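Local coordinates for protein AlkZ (PDB 5UUJ) that belongs to the AlkZ-like family of bacterial DNA glycosylases, with a mostly helical fold that also holds small beta sheets, at residues A[258-263]-A[298-303]; A[217-222]-A[292-297]. All coordinates share one frame; numbering follows the deposited sequence.

Contact 1. Residues A[258-263]-A[298-303]; sequences EGRKAF and DEVVLA
Arg260 leaves its strand with CG swung opposite the main-chain N (chi1 -174°) and runs out towards Asp298, and a bend at chi3 (-67°) turns the guanidinium so that its terminal nitrogens face the carboxylate. Asp298 approaches from the opposite direction. The two groups meet end-on: Arg260 NH2 lies 2.8 Å from Asp298 OD1, and Arg260 NH1 lies 3.0 Å from Asp298 OD2. Both hydrogen bonds are nearly straight, and both oxygens sit in the guanidinium plane. The fit from the acid's side is less flat. The two planes are 26° apart, and each oxygen is met on its syn side but somewhat out of the carboxylate plane. Val300 adds an apolar neighbour, its CG1 standing 3.7 Å from Arg260 NH2 in an oblique approach.

Asp298 is held from its own segment as well. Its OD1 takes a weak bond of 3.4 Å from Val300 N, in the manner of an Asx turn, while its carbonyl O accepts from both Val301 N and Leu302 N. Trp9 of helix 9-19 touches both Arg260 and Val300. The buried carboxylate is thus paired with the arginine through two bonds, which tie the edge strand 260-265 to the loop after helix 289-292, give each carboxylate oxygen a charged partner and fix the rotation of the guanidinium.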
ATOM      1  N   GLU A 258       9.551   6.199  23.498  1.00 22.07           N
ATOM      2  CA  GLU A 258      10.134   5.181  24.368  1.00 25.31           C
ATOM      3  C   GLU A 258      11.513   4.744  23.876  1.00 25.46           C
ATOM      4  O   GLU A 258      11.795   3.551  23.767  1.00 28.43           O
ATOM      5  CB  GLU A 258       9.198   3.974  24.479  1.00 25.45           C
ATOM      6  CG  GLU A 258       7.907   4.280  25.236  1.00 31.42           C
ATOM      7  CD  GLU A 258       7.013   3.064  25.411  1.00 27.96           C
ATOM      8  OE1 GLU A 258       7.502   2.023  25.897  1.00 35.06           O
ATOM      9  OE2 GLU A 258       5.819   3.150  25.062  1.00 21.48           O
ATOM     10  N   GLY A 259      12.359   5.724  23.569  1.00 23.94           N
ATOM     11  CA  GLY A 259      13.736   5.467  23.179  1.00 24.80           C
ATOM     12  C   GLY A 259      14.023   5.690  21.705  1.00 23.79           C
ATOM     13  O   GLY A 259      15.169   5.941  21.328  1.00 25.29           O
ATOM     14  N   ARG A 260      12.994   5.596  20.869  1.00 23.47           N
ATOM     15  CA  ARG A 260      13.174   5.741  19.429  1.00 21.64           C
ATOM     16  C   ARG A 260      12.918   7.175  18.974  1.00 21.17           C
ATOM     17  O   ARG A 260      11.796   7.676  19.064  1.00 21.30           O
ATOM     18  CB  ARG A 260      12.247   4.786  18.670  1.00 20.52           C
ATOM     19  CG  ARG A 260      12.474   4.784  17.158  1.00 24.26           C
ATOM     20  CD  ARG A 260      11.380   4.028  16.412  1.00 24.53           C
ATOM     21  NE  ARG A 260      11.403   2.596  16.696  1.00 26.03           N
ATOM     22  CZ  ARG A 260      10.580   1.710  16.144  1.00 21.93           C
ATOM     23  NH1 ARG A 260       9.660   2.102  15.273  1.00 25.36           N
ATOM     24  NH2 ARG A 260      10.675   0.428  16.464  1.00 23.62           N
ATOM     25  N   LYS A 261      13.964   7.825  18.478  1.00 24.20           N
ATOM     26  CA  LYS A 261      13.824   9.146  17.885  1.00 23.95           C
ATOM     27  C   LYS A 261      13.198   9.006  16.506  1.00 26.92           C
ATOM     28  O   LYS A 261      13.723   8.298  15.647  1.00 26.63           O
ATOM     29  CB  LYS A 261      15.177   9.852  17.793  1.00 25.22           C
ATOM     30  CG  LYS A 261      15.886  10.016  19.129  1.00 34.22           C
ATOM     31  CD  LYS A 261      15.077  10.874  20.099  1.00 38.45           C
ATOM     32  CE  LYS A 261      15.838  11.130  21.396  1.00 36.44           C
ATOM     33  NZ  LYS A 261      17.121  11.852  21.163  1.00 42.86           N
ATOM     34  N   ALA A 262      12.066   9.673  16.310  1.00 18.66           N
ATOM     35  CA  ALA A 262      11.325   9.593  15.058  1.00 17.73           C
ATOM     36  C   ALA A 262      10.711  10.944  14.717  1.00 17.75           C
ATOM     37  O   ALA A 262      10.647  11.833  15.564  1.00 20.05           O
ATOM     38  CB  ALA A 262      10.247   8.529  15.151  1.00 16.99           C
ATOM     39  N   PHE A 263      10.261  11.087  13.474  1.00 23.31           N
ATOM     40  CA  PHE A 263       9.661  12.332  13.006  1.00 22.66           C
ATOM     41  C   PHE A 263       8.141  12.230  12.918  1.00 19.02           C
ATOM     42  O   PHE A 263       7.605  11.259  12.387  1.00 17.36           O
ATOM     43  CB  PHE A 263      10.218  12.719  11.632  1.00 19.15           C
ATOM     44  CG  PHE A 263      11.687  13.037  11.633  1.00 24.27           C
ATOM     45  CD1 PHE A 263      12.166  14.168  12.277  1.00 24.62           C
ATOM     46  CD2 PHE A 263      12.586  12.216  10.972  1.00 21.01           C
ATOM     47  CE1 PHE A 263      13.515  14.467  12.272  1.00 26.11           C
ATOM     48  CE2 PHE A 263      13.938  12.512  10.962  1.00 28.23           C
ATOM     49  CZ  PHE A 263      14.403  13.636  11.613  1.00 29.01           C
ATOM     50  N   ASP A 298       8.828  -4.142  12.206  1.00 23.07           N
ATOM     51  CA  ASP A 298       8.832  -3.299  13.404  1.00 22.23           C
ATOM     52  C   ASP A 298       8.470  -4.104  14.653  1.00 21.93           C
ATOM     53  O   ASP A 298       7.332  -4.549  14.818  1.00 19.25           O
ATOM     54  CB  ASP A 298       7.874  -2.117  13.246  1.00 19.01           C
ATOM     55  CG  ASP A 298       8.209  -0.971  14.186  1.00 19.19           C
ATOM     56  OD1 ASP A 298       8.818  -1.229  15.245  1.00 20.06           O
ATOM     57  OD2 ASP A 298       7.877   0.187  13.861  1.00 18.64           O
ATOM     58  N   GLU A 299       9.447  -4.257  15.543  1.00 25.70           N
ATOM     59  CA  GLU A 299       9.326  -5.168  16.675  1.00 30.36           C
ATOM     60  C   GLU A 299       8.445  -4.648  17.813  1.00 30.72           C
ATOM     61  O   GLU A 299       8.072  -5.417  18.696  1.00 27.58           O
ATOM     62  CB  GLU A 299      10.720  -5.504  17.215  1.00 35.19           C
ATOM     63  CG  GLU A 299      11.550  -6.332  16.234  1.00 40.97           C
ATOM     64  CD  GLU A 299      12.942  -6.662  16.742  1.00 47.00           C
ATOM     65  OE1 GLU A 299      13.091  -6.959  17.947  1.00 50.70           O
ATOM     66  OE2 GLU A 299      13.890  -6.630  15.928  1.00 48.46           O
ATOM     67  N   VAL A 300       8.102  -3.361  17.805  1.00 22.10           N
ATOM     68  CA  VAL A 300       7.214  -2.833  18.842  1.00 20.00           C
ATOM     69  C   VAL A 300       5.764  -3.199  18.539  1.00 19.36           C
ATOM     70  O   VAL A 300       4.925  -3.213  19.436  1.00 21.96           O
ATOM     71  CB  VAL A 300       7.327  -1.297  19.001  1.00 20.17           C
ATOM     72  CG1 VAL A 300       8.767  -0.893  19.296  1.00 21.36           C
ATOM     73  CG2 VAL A 300       6.791  -0.570  17.771  1.00 20.50           C
ATOM     74  N   VAL A 301       5.479  -3.497  17.275  1.00 20.32           N
ATOM     75  CA  VAL A 301       4.139  -3.905  16.856  1.00 20.73           C
ATOM     76  C   VAL A 301       4.016  -5.425  16.821  1.00 22.97           C
ATOM     77  O   VAL A 301       3.008  -5.989  17.254  1.00 20.31           O
ATOM     78  CB  VAL A 301       3.791  -3.337  15.467  1.00 17.76           C
ATOM     79  CG1 VAL A 301       2.438  -3.866  14.976  1.00 19.55           C
ATOM     80  CG2 VAL A 301       3.791  -1.818  15.511  1.00 19.63           C
ATOM     81  N   LEU A 302       5.051  -6.077  16.297  1.00 22.04           N
ATOM     82  CA  LEU A 302       5.049  -7.523  16.103  1.00 19.46           C
ATOM     83  C   LEU A 302       6.346  -8.133  16.621  1.00 23.44           C
ATOM     84  O   LEU A 302       7.422  -7.877  16.083  1.00 24.26           O
ATOM     85  CB  LEU A 302       4.857  -7.857  14.622  1.00 20.29           C
ATOM     86  CG  LEU A 302       5.021  -9.324  14.206  1.00 26.38           C
ATOM     87  CD1 LEU A 302       4.055 -10.229  14.958  1.00 23.33           C
ATOM     88  CD2 LEU A 302       4.827  -9.468  12.705  1.00 21.01           C
ATOM     89  N   ALA A 303       6.233  -8.938  17.670  1.00 24.85           N
ATOM     90  CA  ALA A 303       7.394  -9.576  18.282  1.00 27.37           C
ATOM     91  C   ALA A 303       8.156 -10.425  17.259  1.00 28.64           C
ATOM     92  O   ALA A 303       7.541 -11.144  16.470  1.00 26.50           O
ATOM     93  CB  ALA A 303       6.961 -10.430  19.463  1.00 23.83           C
TER

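Contact 2. Residues A[217-222]-A[292-297]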
ATOM      1  N   GLY A 217       1.372  11.145   8.015  1.00 14.85           N
ATOM      2  CA  GLY A 217       0.007  11.453   8.397  1.00 15.50           C
ATOM      3  C   GLY A 217      -0.821  10.226   8.732  1.00 15.26           C
ATOM      4  O   GLY A 217      -1.909  10.345   9.293  1.00 15.97           O
ATOM      5  N   ALA A 218      -0.310   9.048   8.386  1.00 18.22           N
ATOM      6  CA  ALA A 218      -1.012   7.795   8.654  1.00 18.14           C
ATOM      7  C   ALA A 218      -0.188   6.856   9.532  1.00 14.31           C
ATOM      8  O   ALA A 218      -0.745   6.122  10.350  1.00 14.80           O
ATOM      9  CB  ALA A 218      -1.367   7.105   7.344  1.00 18.97           C
ATOM     10  N   TYR A 219       1.133   6.884   9.359  1.00 13.86           N
ATOM     11  CA  TYR A 219       2.016   5.914  10.005  1.00 13.79           C
ATOM     12  C   TYR A 219       3.111   6.558  10.853  1.00 14.06           C
ATOM     13  O   TYR A 219       4.059   5.885  11.269  1.00 14.04           O
ATOM     14  CB  TYR A 219       2.657   5.014   8.945  1.00 13.17           C
ATOM     15  CG  TYR A 219       1.672   4.501   7.922  1.00 13.45           C
ATOM     16  CD1 TYR A 219       0.666   3.608   8.278  1.00 13.39           C
ATOM     17  CD2 TYR A 219       1.744   4.913   6.599  1.00 13.42           C
ATOM     18  CE1 TYR A 219      -0.239   3.144   7.344  1.00 13.36           C
ATOM     19  CE2 TYR A 219       0.846   4.449   5.660  1.00 12.40           C
ATOM     20  CZ  TYR A 219      -0.142   3.567   6.036  1.00 12.82           C
ATOM     21  OH  TYR A 219      -1.036   3.117   5.096  1.00 15.95           O
ATOM     22  N   GLY A 220       2.986   7.857  11.104  1.00 14.90           N
ATOM     23  CA  GLY A 220       3.920   8.550  11.970  1.00 16.04           C
ATOM     24  C   GLY A 220       3.693   8.183  13.427  1.00 15.64           C
ATOM     25  O   GLY A 220       2.674   7.581  13.757  1.00 15.85           O
ATOM     26  N   PRO A 221       4.657   8.510  14.306  1.00 16.11           N
ATOM     27  CA  PRO A 221       5.982   9.030  13.950  1.00 16.01           C
ATOM     28  C   PRO A 221       6.834   7.932  13.320  1.00 15.32           C
ATOM     29  O   PRO A 221       6.558   6.757  13.558  1.00 15.17           O
ATOM     30  CB  PRO A 221       6.568   9.482  15.296  1.00 16.93           C
ATOM     31  CG  PRO A 221       5.406   9.524  16.252  1.00 17.58           C
ATOM     32  CD  PRO A 221       4.452   8.487  15.763  1.00 17.01           C
ATOM     33  N   ALA A 222       7.837   8.302  12.530  1.00 15.13           N
ATOM     34  CA  ALA A 222       8.671   7.311  11.861  1.00 14.92           C
ATOM     35  C   ALA A 222      10.055   7.861  11.552  1.00 14.97           C
ATOM     36  O   ALA A 222      10.256   9.074  11.496  1.00 15.43           O
ATOM     37  CB  ALA A 222       7.998   6.835  10.585  1.00 13.94           C
ATOM     38  N   LEU A 292       1.729  -2.788   7.069  1.00 18.42           N
ATOM     39  CA  LEU A 292       2.696  -2.549   6.002  1.00 19.99           C
ATOM     40  C   LEU A 292       3.269  -1.137   6.032  1.00 17.11           C
ATOM     41  O   LEU A 292       4.352  -0.895   5.499  1.00 18.28           O
ATOM     42  CB  LEU A 292       2.060  -2.815   4.636  1.00 19.20           C
ATOM     43  CG  LEU A 292       1.589  -4.246   4.362  1.00 22.33           C
ATOM     44  CD1 LEU A 292       1.141  -4.367   2.912  1.00 22.62           C
ATOM     45  CD2 LEU A 292       2.669  -5.274   4.677  1.00 21.82           C
ATOM     46  N   GLY A 293       2.550  -0.211   6.655  1.00 16.33           N
ATOM     47  CA  GLY A 293       3.042   1.147   6.797  1.00 17.56           C
ATOM     48  C   GLY A 293       4.359   1.160   7.555  1.00 17.09           C
ATOM     49  O   GLY A 293       5.404   1.459   6.982  1.00 18.23           O
ATOM     50  N   PRO A 294       4.315   0.827   8.854  1.00 16.43           N
ATOM     51  CA  PRO A 294       5.543   0.740   9.653  1.00 17.08           C
ATOM     52  C   PRO A 294       6.418  -0.445   9.257  1.00 18.01           C
ATOM     53  O   PRO A 294       7.617  -0.442   9.539  1.00 19.09           O
ATOM     54  CB  PRO A 294       5.026   0.573  11.089  1.00 16.26           C
ATOM     55  CG  PRO A 294       3.595   0.982  11.050  1.00 15.25           C
ATOM     56  CD  PRO A 294       3.112   0.634   9.679  1.00 15.32           C
ATOM     57  N   GLY A 295       5.812  -1.445   8.620  1.00 17.76           N
ATOM     58  CA  GLY A 295       6.518  -2.644   8.208  1.00 18.70           C
ATOM     59  C   GLY A 295       6.355  -3.777   9.206  1.00 18.36           C
ATOM     60  O   GLY A 295       6.341  -3.553  10.418  1.00 18.00           O
ATOM     61  N   THR A 296       6.235  -5.000   8.697  1.00 18.65           N
ATOM     62  CA  THR A 296       6.114  -6.180   9.549  1.00 24.13           C
ATOM     63  C   THR A 296       7.365  -6.389  10.397  1.00 20.10           C
ATOM     64  O   THR A 296       7.331  -7.117  11.389  1.00 25.80           O
ATOM     65  CB  THR A 296       5.869  -7.455   8.719  1.00 23.13           C
ATOM     66  OG1 THR A 296       6.963  -7.657   7.814  1.00 23.01           O
ATOM     67  CG2 THR A 296       4.572  -7.344   7.935  1.00 17.97           C
ATOM     68  N   LYS A 297       8.461  -5.743  10.006  1.00 24.33           N
ATOM     69  CA  LYS A 297       9.732  -5.858  10.714  1.00 35.48           C
ATOM     70  C   LYS A 297       9.739  -5.099  12.042  1.00 35.09           C
ATOM     71  O   LYS A 297      10.575  -5.370  12.902  1.00 36.90           O
ATOM     72  CB  LYS A 297      10.877  -5.336   9.838  1.00 36.98           C
ATOM     73  CG  LYS A 297      11.913  -6.372   9.436  1.00 43.32           C
ATOM     74  CD  LYS A 297      11.685  -6.867   8.013  1.00 42.45           C
ATOM     75  CE  LYS A 297      12.712  -7.916   7.594  1.00 43.98           C
ATOM     76  NZ  LYS A 297      13.869  -8.026   8.535  1.00 46.84           N
TER
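The last part of helix 204-219 and the residues after it pack here on the turn that leaves helix 289-292, with Tyr219 lying against Gly293 and Pro294. The main contact is a CH-pi interaction. Gly293 CA stands 3.7 Å from the centroid of the Tyr219 ring and only 9° off the ring normal, so it sits squarely over one face and lies at nearly equal distances from all six ring carbons. Because Gly293 has no side chain, its backbone can come down directly onto the ring. The backbones are correspondingly close, Tyr219 CA and Gly293 CA being 5.8 Å apart.

Tyr219 places CG anti to its carbonyl carbon and beside its backbone N (chi1 -46°), which directs the ring towards the turn. Pro294 joins obliquely, its CD 4.1 Å from Tyr219 CD1; the two side chains cross at about a right angle. On the opposite face of the ring lies Ala218 CB, 3.7 Å above the plane of the Tyr219 ring and over its centre, so the aromatic is sandwiched between Ala218 and the glycine.

The Tyr219 hydroxyl is hydrogen-bonded to Leu37 O. Tyr215, one turn earlier in helix 204-219, bonds Gly293 O through its hydroxyl and meets the Tyr219 ring obliquely. Arg16 of helix 9-19 bonds Gly220 O and Pro221 O and touches Pro294, while Arg229 of helix 224-232 bonds Pro294 O, so the contact is buried among these helices.

Overall arrangement
From the N terminus the chain meets 217-222 first, then 258-263, and then 292-297, which runs straight on into 298-303. The segments alternate, so the two contacts cross rather than nest: contact 2 closes a loop of 69 residues, and contact 1 opens inside that loop and closes just beyond it. Their centres are about 10 Å apart. They also touch directly, with a probable hydrogen bond from Phe263 N to Ala222 O (2.8 Å) joining the edge strand to the residues just after helix 204-219. Together they bind one continuous stretch, 292-303, to that helix at one end and to strand 260-265 at the other, with helix 9-19 packed beside both.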